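Long-range contact in probable chitinase (Chromobacterium violaceum, PDB 5JH8), which probably binds chitin and is likely to hydrolyse its glycosidic bonds: residues Y7-Y21 with S295-W307. Numbering follows the deposited sequence.
Sequences YYSGYAGNYAALTRY and SLYALGMEDDAFW. With HIS (histidine), chain F; 6KY ((2S)-2-(dimethylamino)-4-(methylselanyl)butanoic acid), chain E.
Tyr11 and Tyr297, ring planes at 89°, join through their hydroxyls, OH to OH 2.8 Å. With the chain of selenomethionine Met301 extended (chi2 -177°), its methyl CE makes a CH-pi contact over one Tyr11 face, 3.6 Å from the ring centroid, the selenium farther off above the same face. Tyr297 carries the bound histidine on one face and Ala298 CB, after a cis peptide bond, on the other; both tyrosines belong to the pocket of the dimethylamino-selenomethionine ligand, and Tyr297 also to the histidine's.

At the far end, Trp307 CD1 sits over the centre of one Tyr21 face, the planes inclined by 32°. Glu302 OE2 takes Trp307 NE1 at 2.8 Å and OE1 accepts from Gly300 N, where a CB would run into Ala12 O. Arg20 grips Asp304 side-on, NE to OD1 2.8 Å and NH2 to OD2 3.0 Å, both on syn lone pairs, guanidinium and carboxylate planes nearly coplanar. The anti lone pair of OD1 remains for Tyr21 OH, at 2.6 Å. Between these ends, branched Leu299 meets Ala17 CB through CD2 and Leu18 CD1 through CD1.

Parallel strands 3-8 and 293-297 close the family's TIM barrel between strands 27-35 and 212-222, with helix 14-20 outside against helix 50-58.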
loop_
_atom_site.group_PDB
_atom_site.type_symbol
_atom_site.label_atom_id
_atom_site.label_comp_id
_atom_site.label_asym_id
_atom_site.label_seq_id
_atom_site.Cartn_x
_atom_site.Cartn_y
_atom_site.Cartn_z
ATOM N N TYR A 7 -0.785 -6.182 -4.298
ATOM C CA TYR A 7 -2.075 -6.022 -3.631
ATOM C C TYR A 7 -3.195 -6.558 -4.520
ATOM O O TYR A 7 -3.392 -6.092 -5.642
ATOM C CB TYR A 7 -2.333 -4.556 -3.217
ATOM C CG TYR A 7 -1.731 -4.299 -1.856
ATOM C CD1 TYR A 7 -0.386 -4.090 -1.700
ATOM C CD2 TYR A 7 -2.499 -4.443 -0.709
ATOM C CE1 TYR A 7 0.176 -3.995 -0.463
ATOM C CE2 TYR A 7 -1.952 -4.321 0.539
ATOM C CZ TYR A 7 -0.610 -4.125 0.669
ATOM O OH TYR A 7 -0.027 -4.076 1.902
ATOM N N TYR A 8 -3.911 -7.559 -3.997
ATOM C CA TYR A 8 -5.077 -8.162 -4.641
ATOM C C TYR A 8 -6.310 -7.627 -3.924
ATOM O O TYR A 8 -6.650 -8.074 -2.832
ATOM C CB TYR A 8 -4.991 -9.684 -4.585
ATOM C CG TYR A 8 -6.104 -10.354 -5.346
ATOM C CD1 TYR A 8 -6.103 -10.356 -6.712
ATOM C CD2 TYR A 8 -7.172 -10.961 -4.697
ATOM C CE1 TYR A 8 -7.119 -10.952 -7.426
ATOM C CE2 TYR A 8 -8.207 -11.545 -5.416
ATOM C CZ TYR A 8 -8.174 -11.543 -6.794
ATOM O OH TYR A 8 -9.164 -12.130 -7.552
ATOM N N SER A 9 -7.012 -6.701 -4.578
ATOM C CA SER A 9 -8.072 -5.933 -3.955
ATOM C C SER A 9 -9.242 -5.834 -4.923
ATOM O O SER A 9 -9.228 -6.413 -6.012
ATOM C CB SER A 9 -7.557 -4.543 -3.570
ATOM O OG SER A 9 -8.603 -3.796 -2.989
ATOM N N GLY A 10 -10.249 -5.057 -4.533
ATOM C CA GLY A 10 -11.492 -4.978 -5.273
ATOM C C GLY A 10 -11.438 -4.064 -6.480
ATOM O O GLY A 10 -12.026 -2.981 -6.491
ATOM N N TYR A 11 -10.736 -4.510 -7.512
ATOM C CA TYR A 11 -10.615 -3.777 -8.759
ATOM C C TYR A 11 -10.921 -4.704 -9.918
ATOM O O TYR A 11 -10.581 -5.892 -9.894
ATOM C CB TYR A 11 -9.196 -3.199 -8.928
ATOM C CG TYR A 11 -8.916 -2.154 -7.885
ATOM C CD1 TYR A 11 -9.541 -0.923 -7.937
ATOM C CD2 TYR A 11 -8.068 -2.408 -6.820
ATOM C CE1 TYR A 11 -9.321 0.030 -6.974
ATOM C CE2 TYR A 11 -7.848 -1.454 -5.843
ATOM C CZ TYR A 11 -8.478 -0.240 -5.925
ATOM O OH TYR A 11 -8.260 0.703 -4.950
ATOM N N ALA A 12 -11.518 -4.138 -10.961
ATOM C CA ALA A 12 -11.746 -4.902 -12.178
ATOM C C ALA A 12 -10.420 -5.391 -12.743
ATOM O O ALA A 12 -9.406 -4.692 -12.699
ATOM C CB ALA A 12 -12.428 -4.025 -13.215
ATOM N N GLY A 13 -10.417 -6.609 -13.261
ATOM C CA GLY A 13 -9.199 -7.153 -13.820
ATOM C C GLY A 13 -8.227 -7.685 -12.795
ATOM O O GLY A 13 -7.119 -8.097 -13.160
ATOM N N ASN A 14 -8.623 -7.741 -11.524
ATOM C CA ASN A 14 -7.715 -8.176 -10.475
ATOM C C ASN A 14 -7.217 -9.599 -10.696
ATOM O O ASN A 14 -6.008 -9.853 -10.602
ATOM C CB ASN A 14 -8.349 -7.972 -9.089
ATOM C CG ASN A 14 -9.706 -8.671 -8.887
ATOM O OD1 ASN A 14 -10.308 -9.241 -9.791
ATOM N ND2 ASN A 14 -10.205 -8.562 -7.660
ATOM N N TYR A 15 -8.130 -10.538 -10.958
ATOM C CA TYR A 15 -7.754 -11.942 -11.078
ATOM C C TYR A 15 -6.942 -12.187 -12.346
ATOM O O TYR A 15 -5.973 -12.963 -12.348
ATOM C CB TYR A 15 -9.012 -12.837 -11.013
ATOM C CG TYR A 15 -8.658 -14.302 -10.919
ATOM C CD1 TYR A 15 -8.367 -14.882 -9.702
ATOM C CD2 TYR A 15 -8.561 -15.089 -12.054
ATOM C CE1 TYR A 15 -7.968 -16.203 -9.623
ATOM C CE2 TYR A 15 -8.164 -16.407 -11.982
ATOM C CZ TYR A 15 -7.862 -16.953 -10.760
ATOM O OH TYR A 15 -7.436 -18.255 -10.642
ATOM N N ALA A 16 -7.325 -11.531 -13.437
ATOM C CA ALA A 16 -6.553 -11.631 -14.662
ATOM C C ALA A 16 -5.116 -11.175 -14.432
ATOM O O ALA A 16 -4.178 -11.796 -14.938
ATOM C CB ALA A 16 -7.203 -10.792 -15.754
ATOM N N ALA A 17 -4.928 -10.092 -13.672
ATOM C CA ALA A 17 -3.587 -9.592 -13.384
ATOM C C ALA A 17 -2.844 -10.498 -12.402
ATOM O O ALA A 17 -1.639 -10.722 -12.565
ATOM C CB ALA A 17 -3.670 -8.172 -12.840
ATOM N N LEU A 18 -3.531 -11.004 -11.380
ATOM C CA LEU A 18 -2.927 -11.937 -10.429
ATOM C C LEU A 18 -2.292 -13.100 -11.179
ATOM O O LEU A 18 -1.155 -13.500 -10.920
ATOM C CB LEU A 18 -4.017 -12.471 -9.477
ATOM C CG LEU A 18 -3.529 -13.398 -8.376
ATOM C CD1 LEU A 18 -2.880 -12.628 -7.243
ATOM C CD2 LEU A 18 -4.697 -14.220 -7.851
ATOM N N THR A 19 -3.043 -13.682 -12.118
ATOM C CA THR A 19 -2.535 -14.835 -12.825
ATOM C C THR A 19 -1.532 -14.433 -13.897
ATOM O O THR A 19 -0.540 -15.134 -14.100
ATOM C CB THR A 19 -3.684 -15.691 -13.380
ATOM O OG1 THR A 19 -4.477 -14.929 -14.308
ATOM C CG2 THR A 19 -4.575 -16.228 -12.278
ATOM N N ARG A 20 -1.724 -13.293 -14.563
ATOM C CA ARG A 20 -0.793 -12.902 -15.614
ATOM C C ARG A 20 0.578 -12.567 -15.044
ATOM O O ARG A 20 1.600 -12.847 -15.677
ATOM C CB ARG A 20 -1.328 -11.703 -16.397
ATOM C CG ARG A 20 -0.503 -11.374 -17.621
ATOM C CD ARG A 20 -1.138 -10.263 -18.451
ATOM N NE ARG A 20 -0.344 -9.922 -19.626
ATOM C CZ ARG A 20 -0.448 -10.528 -20.801
ATOM N NH1 ARG A 20 -1.308 -11.516 -20.981
ATOM N NH2 ARG A 20 0.304 -10.121 -21.812
ATOM N N TYR A 21 0.626 -11.969 -13.852
ATOM C CA TYR A 21 1.854 -11.375 -13.335
ATOM C C TYR A 21 2.492 -12.196 -12.217
ATOM O O TYR A 21 3.389 -11.713 -11.523
ATOM C CB TYR A 21 1.620 -9.909 -12.948
ATOM C CG TYR A 21 1.198 -9.090 -14.142
ATOM C CD1 TYR A 21 1.999 -9.040 -15.280
ATOM C CD2 TYR A 21 0.007 -8.372 -14.156
ATOM C CE1 TYR A 21 1.625 -8.330 -16.389
ATOM C CE2 TYR A 21 -0.375 -7.639 -15.249
ATOM C CZ TYR A 21 0.437 -7.626 -16.366
ATOM O OH TYR A 21 0.030 -6.878 -17.442
ATOM N N SER A 295 6.314 -2.961 -2.648
ATOM C CA SER A 295 4.904 -3.292 -2.700
ATOM C C SER A 295 4.259 -2.447 -3.789
ATOM O O SER A 295 4.639 -1.280 -3.982
ATOM C CB SER A 295 4.239 -3.062 -1.340
ATOM O OG SER A 295 4.276 -1.708 -0.923
ATOM N N LEU A 296 3.313 -3.044 -4.513
ATOM C CA LEU A 296 2.720 -2.456 -5.707
ATOM C C LEU A 296 1.214 -2.375 -5.515
ATOM O O LEU A 296 0.579 -3.390 -5.209
ATOM C CB LEU A 296 3.036 -3.293 -6.954
ATOM C CG LEU A 296 4.522 -3.544 -7.310
ATOM C CD1 LEU A 296 5.394 -2.292 -7.295
ATOM C CD2 LEU A 296 5.172 -4.633 -6.446
ATOM N N TYR A 297 0.643 -1.200 -5.717
ATOM C CA TYR A 297 -0.778 -1.000 -5.483
ATOM C C TYR A 297 -1.408 -0.509 -6.780
ATOM O O TYR A 297 -1.167 0.639 -7.178
ATOM C CB TYR A 297 -1.032 0.018 -4.352
ATOM C CG TYR A 297 -2.473 -0.028 -3.906
ATOM C CD1 TYR A 297 -3.436 0.734 -4.538
ATOM C CD2 TYR A 297 -2.894 -0.928 -2.950
ATOM C CE1 TYR A 297 -4.767 0.655 -4.191
ATOM C CE2 TYR A 297 -4.230 -1.037 -2.616
ATOM C CZ TYR A 297 -5.164 -0.241 -3.253
ATOM O OH TYR A 297 -6.503 -0.292 -2.952
ATOM N N ALA A 298 -2.232 -1.316 -7.473
ATOM C CA ALA A 298 -2.718 -2.649 -7.119
ATOM C C ALA A 298 -3.007 -3.418 -8.432
ATOM O O ALA A 298 -3.130 -2.838 -9.506
ATOM C CB ALA A 298 -3.985 -2.570 -6.295
ATOM N N LEU A 299 -3.129 -4.735 -8.299
ATOM C CA LEU A 299 -3.419 -5.602 -9.431
ATOM C C LEU A 299 -4.732 -5.212 -10.101
ATOM O O LEU A 299 -5.762 -5.024 -9.455
ATOM C CB LEU A 299 -3.485 -7.056 -8.956
ATOM C CG LEU A 299 -2.155 -7.667 -8.510
ATOM C CD1 LEU A 299 -2.433 -8.931 -7.717
ATOM C CD2 LEU A 299 -1.204 -7.997 -9.680
ATOM N N GLY A 300 -4.692 -5.113 -11.424
ATOM C CA GLY A 300 -5.836 -4.733 -12.212
ATOM C C GLY A 300 -5.717 -3.340 -12.783
ATOM O O GLY A 300 -6.498 -2.981 -13.666
HETATM N N MSE A 301 -4.767 -2.548 -12.303
HETATM C CA MSE A 301 -4.596 -1.190 -12.784
HETATM C C MSE A 301 -3.528 -1.062 -13.866
HETATM O O MSE A 301 -3.353 0.018 -14.445
HETATM C CB MSE A 301 -4.179 -0.290 -11.620
HETATM C CG MSE A 301 -5.153 -0.250 -10.496
HETATM SE SE MSE A 301 -4.471 1.004 -9.176
HETATM C CE MSE A 301 -5.869 0.782 -7.824
ATOM N N GLU A 302 -2.762 -2.121 -14.067
ATOM C CA GLU A 302 -1.485 -2.061 -14.764
ATOM C C GLU A 302 -1.536 -2.761 -16.119
ATOM O O GLU A 302 -2.556 -3.302 -16.534
ATOM C CB GLU A 302 -0.376 -2.617 -13.868
ATOM C CG GLU A 302 -0.236 -4.144 -13.811
ATOM C CD GLU A 302 -1.217 -4.849 -12.909
ATOM O OE1 GLU A 302 -2.453 -4.694 -13.074
ATOM O OE2 GLU A 302 -0.766 -5.622 -12.028
ATOM N N ASP A 303 -0.401 -2.726 -16.803
ATOM C CA ASP A 303 -0.171 -3.514 -17.999
ATOM C C ASP A 303 1.244 -4.074 -17.917
ATOM O O ASP A 303 1.936 -3.911 -16.912
ATOM C CB ASP A 303 -0.446 -2.711 -19.276
ATOM C CG ASP A 303 0.441 -1.501 -19.417
ATOM O OD1 ASP A 303 1.605 -1.555 -18.969
ATOM O OD2 ASP A 303 -0.061 -0.473 -19.945
ATOM N N ASP A 304 1.686 -4.753 -18.980
ATOM C CA ASP A 304 2.953 -5.475 -18.910
ATOM C C ASP A 304 4.128 -4.539 -18.659
ATOM O O ASP A 304 5.092 -4.930 -18.000
ATOM C CB ASP A 304 3.194 -6.257 -20.200
ATOM C CG ASP A 304 2.241 -7.416 -20.403
ATOM O OD1 ASP A 304 1.411 -7.714 -19.531
ATOM O OD2 ASP A 304 2.365 -8.032 -21.480
ATOM N N ALA A 305 4.058 -3.294 -19.142
ATOM C CA ALA A 305 5.184 -2.383 -18.976
ATOM C C ALA A 305 5.404 -1.996 -17.527
ATOM O O ALA A 305 6.531 -1.682 -17.137
ATOM C CB ALA A 305 4.989 -1.117 -19.801
ATOM N N PHE A 306 4.350 -2.014 -16.704
ATOM C CA PHE A 306 4.520 -1.730 -15.293
ATOM C C PHE A 306 5.427 -2.758 -14.643
ATOM O O PHE A 306 6.409 -2.410 -13.973
ATOM C CB PHE A 306 3.149 -1.721 -14.604
ATOM C CG PHE A 306 3.235 -1.443 -13.133
ATOM C CD1 PHE A 306 3.362 -0.140 -12.675
ATOM C CD2 PHE A 306 3.170 -2.468 -12.199
ATOM C CE1 PHE A 306 3.436 0.125 -11.326
ATOM C CE2 PHE A 306 3.242 -2.201 -10.842
ATOM C CZ PHE A 306 3.348 -0.890 -10.413
ATOM N N TRP A 307 5.101 -4.041 -14.815
ATOM C CA TRP A 307 5.911 -5.077 -14.194
ATOM C C TRP A 307 7.298 -5.184 -14.813
ATOM O O TRP A 307 8.247 -5.520 -14.105
ATOM C CB TRP A 307 5.155 -6.408 -14.188
ATOM C CG TRP A 307 4.034 -6.403 -13.194
ATOM C CD1 TRP A 307 2.696 -6.291 -13.468
ATOM C CD2 TRP A 307 4.149 -6.471 -11.769
ATOM N NE1 TRP A 307 1.976 -6.277 -12.292
ATOM C CE2 TRP A 307 2.842 -6.403 -11.241
ATOM C CE3 TRP A 307 5.224 -6.571 -10.888
ATOM C CZ2 TRP A 307 2.593 -6.452 -9.872
ATOM C CZ3 TRP A 307 4.976 -6.619 -9.538
ATOM C CH2 TRP A 307 3.674 -6.571 -9.046
HETATM N N HIS F . -6.074 2.956 -0.252
HETATM C CA HIS F . -6.530 1.590 -0.016
HETATM C C HIS F . -8.034 1.580 0.215
HETATM O O HIS F . -8.640 2.589 0.598
HETATM C CB HIS F . -5.790 0.974 1.175
HETATM C CG HIS F . -4.345 0.680 0.904
HETATM N ND1 HIS F . -3.602 -0.176 1.688
HETATM C CD2 HIS F . -3.502 1.142 -0.049
HETATM C CE1 HIS F . -2.372 -0.249 1.215
HETATM N NE2 HIS F . -2.277 0.560 0.174
HETATM O OXT HIS F . -8.677 0.550 0.007
HETATM N N 6KY E . -4.820 5.059 -2.581
HETATM C CA 6KY E . -5.854 5.027 -1.498
HETATM C C 6KY E . -6.403 3.622 -1.360
HETATM O O 6KY E . -7.077 3.135 -2.262
HETATM C CB 6KY E . -6.998 6.037 -1.716
HETATM C CG 6KY E . -6.493 7.490 -1.685
HETATM SE SE 6KY E . -7.913 8.833 -1.816
HETATM C CE 6KY E . -8.258 8.617 -3.724
HETATM C CN1 6KY E . -5.365 4.970 -3.949
HETATM C CN2 6KY E . -3.787 4.007 -2.423
HETATM O O HOH W 1 -6.063 -5.523 -6.850
HETATM O O HOH W 2 -0.162 -5.103 -7.113
HETATM O O HOH W 3 -9.264 -2.182 -12.605
#